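Local coordinates for protein split-soret cytochrome C (Desulfovibrio desulfuricans, PDB 1H21) that carries two heme c groups and probably a [2Fe-2S] cluster per subunit, transfers electrons as a homodimer and may take part in sulfate reduction, at residues F49-G54 with D177-A182. Sequence-based numbering, arbitrary orientation.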
loop_
_atom_site.group_PDB
_atom_site.type_symbol
_atom_site.label_atom_id
_atom_site.label_comp_id
_atom_site.label_asym_id
_atom_site.label_seq_id
_atom_site.Cartn_x
_atom_site.Cartn_y
_atom_site.Cartn_z
ATOM N N PHE A 49 8.007 -7.329 -7.392
ATOM C CA PHE A 49 9.199 -7.025 -6.603
ATOM C C PHE A 49 10.342 -7.937 -7.023
ATOM O O PHE A 49 11.429 -7.488 -7.380
ATOM C CB PHE A 49 8.949 -7.195 -5.105
ATOM C CG PHE A 49 10.090 -6.723 -4.272
ATOM C CD1 PHE A 49 10.206 -5.380 -3.937
ATOM C CD2 PHE A 49 11.093 -7.609 -3.883
ATOM C CE1 PHE A 49 11.320 -4.903 -3.220
ATOM C CE2 PHE A 49 12.211 -7.157 -3.166
ATOM C CZ PHE A 49 12.325 -5.793 -2.833
ATOM N N TYR A 50 10.081 -9.230 -7.004
ATOM C CA TYR A 50 11.107 -10.171 -7.395
ATOM C C TYR A 50 11.653 -9.936 -8.806
ATOM O O TYR A 50 12.864 -9.950 -9.001
ATOM C CB TYR A 50 10.616 -11.603 -7.268
ATOM C CG TYR A 50 11.733 -12.601 -7.437
ATOM C CD1 TYR A 50 12.382 -13.129 -6.327
ATOM C CD2 TYR A 50 12.147 -13.023 -8.705
ATOM C CE1 TYR A 50 13.411 -14.055 -6.466
ATOM C CE2 TYR A 50 13.182 -13.950 -8.855
ATOM C CZ TYR A 50 13.802 -14.458 -7.724
ATOM O OH TYR A 50 14.793 -15.401 -7.827
ATOM N N SER A 51 10.786 -9.662 -9.775
ATOM C CA SER A 51 11.277 -9.458 -11.127
ATOM C C SER A 51 12.323 -8.340 -11.202
ATOM O O SER A 51 13.074 -8.245 -12.169
ATOM C CB SER A 51 10.125 -9.207 -12.109
ATOM O OG SER A 51 9.585 -7.915 -11.982
ATOM N N ILE A 52 12.411 -7.526 -10.160
ATOM C CA ILE A 52 13.365 -6.430 -10.157
ATOM C C ILE A 52 14.568 -6.714 -9.272
ATOM O O ILE A 52 15.699 -6.811 -9.751
ATOM C CB ILE A 52 12.668 -5.109 -9.762
ATOM C CG1 ILE A 52 11.799 -4.635 -10.935
ATOM C CG2 ILE A 52 13.682 -4.072 -9.312
ATOM C CD1 ILE A 52 11.091 -3.328 -10.717
ATOM N N VAL A 53 14.323 -6.895 -7.983
ATOM C CA VAL A 53 15.394 -7.158 -7.026
ATOM C C VAL A 53 15.766 -8.628 -7.044
ATOM O O VAL A 53 16.911 -8.986 -6.772
ATOM C CB VAL A 53 14.969 -6.723 -5.611
ATOM C CG1 VAL A 53 16.050 -7.032 -4.594
ATOM C CG2 VAL A 53 14.629 -5.231 -5.607
ATOM N N GLY A 54 14.803 -9.474 -7.385
ATOM C CA GLY A 54 15.059 -10.903 -7.444
ATOM C C GLY A 54 15.995 -11.230 -8.601
ATOM O O GLY A 54 16.914 -12.044 -8.454
ATOM N N ASP A 177 2.854 -6.187 -16.777
ATOM C CA ASP A 177 2.847 -4.857 -17.368
ATOM C C ASP A 177 3.480 -3.827 -16.433
ATOM O O ASP A 177 4.168 -2.910 -16.884
ATOM C CB ASP A 177 1.417 -4.398 -17.662
ATOM C CG ASP A 177 0.725 -5.221 -18.734
ATOM O OD1 ASP A 177 1.351 -5.584 -19.757
ATOM O OD2 ASP A 177 -0.487 -5.473 -18.583
ATOM N N ALA A 178 3.190 -3.945 -15.136
ATOM C CA ALA A 178 3.720 -3.012 -14.141
ATOM C C ALA A 178 5.213 -3.236 -13.945
ATOM O O ALA A 178 5.976 -2.281 -13.750
ATOM C CB ALA A 178 2.990 -3.179 -12.841
ATOM N N ALA A 179 5.614 -4.506 -13.989
ATOM C CA ALA A 179 7.013 -4.900 -13.863
ATOM C C ALA A 179 7.768 -4.314 -15.062
ATOM O O ALA A 179 8.812 -3.673 -14.901
ATOM C CB ALA A 179 7.125 -6.414 -13.872
ATOM N N PHE A 180 7.195 -4.486 -16.253
ATOM C CA PHE A 180 7.773 -3.988 -17.493
ATOM C C PHE A 180 7.959 -2.480 -17.430
ATOM O O PHE A 180 9.053 -1.959 -17.667
ATOM C CB PHE A 180 6.851 -4.355 -18.653
ATOM C CG PHE A 180 7.378 -3.958 -20.001
ATOM C CD1 PHE A 180 8.107 -4.860 -20.770
ATOM C CD2 PHE A 180 7.165 -2.675 -20.497
ATOM C CE1 PHE A 180 8.629 -4.475 -22.023
ATOM C CE2 PHE A 180 7.681 -2.286 -21.740
ATOM C CZ PHE A 180 8.415 -3.184 -22.505
ATOM N N LYS A 181 6.893 -1.772 -17.083
ATOM C CA LYS A 181 6.947 -0.313 -16.995
ATOM C C LYS A 181 7.940 0.182 -15.941
ATOM O O LYS A 181 8.694 1.129 -16.172
ATOM C CB LYS A 181 5.556 0.243 -16.695
ATOM C CG LYS A 181 5.526 1.754 -16.582
ATOM C CD LYS A 181 6.054 2.384 -17.854
ATOM C CE LYS A 181 6.012 3.901 -17.799
ATOM N NZ LYS A 181 6.461 4.488 -19.086
ATOM N N ALA A 182 7.912 -0.437 -14.766
ATOM C CA ALA A 182 8.807 -0.047 -13.678
ATOM C C ALA A 182 10.248 -0.236 -14.125
ATOM O O ALA A 182 11.118 0.594 -13.816
ATOM C CB ALA A 182 8.526 -0.885 -12.402
#
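A chi1 of 75° in S51 sets OG between its backbone N and carbonyl carbon, facing A179 CB across the contact; in I52, chi1 of -73° carries CG1 beside the backbone N, and chi2 of -178° extends the chain so that CD1 is its reaching end toward A182. The hydroxyl oxygen thereby meets the methyl of A179, with S51 OG 3.4 Å from A179 CB. One turn further along the second helix, the outermost methyl of the isoleucine meets another methyl, I52 CD1 lying 3.9 Å from A182 CB. The first approach is van der Waals contact, since a methyl carbon is neither donor nor acceptor; OG is hydrogen-bonded to A48 O, three residues earlier in the same helix, which satisfies the buried hydroxyl. The alanines A179 and A182 are the residues of 177-182 that face 49-54, and S51 CA and A179 CA, the nearest CA pair, are 6.8 Å apart. The summed buried surface is 120 Å², a small contact. The two segments belong to helix 44-60 and helix 165-192, distant in sequence but brought together in the helical, strand-free fold of the subunit, within the C_GCAxxG_C_C family region. A third and a fourth helix close the junction: A33 of helix 26-38 touches both S51 and A179, while helix 87-99 supplies T95 against I52 and A92 against A182. The A179 side chain is about 10 Å from that of C44, an inferred ligand of the [2Fe-2S] cluster. On the same helix as S51 and I52, Y50 meets F10 of the second subunit edge-to-face and is hydrogen-bonded through OH to the backbone N of that F10.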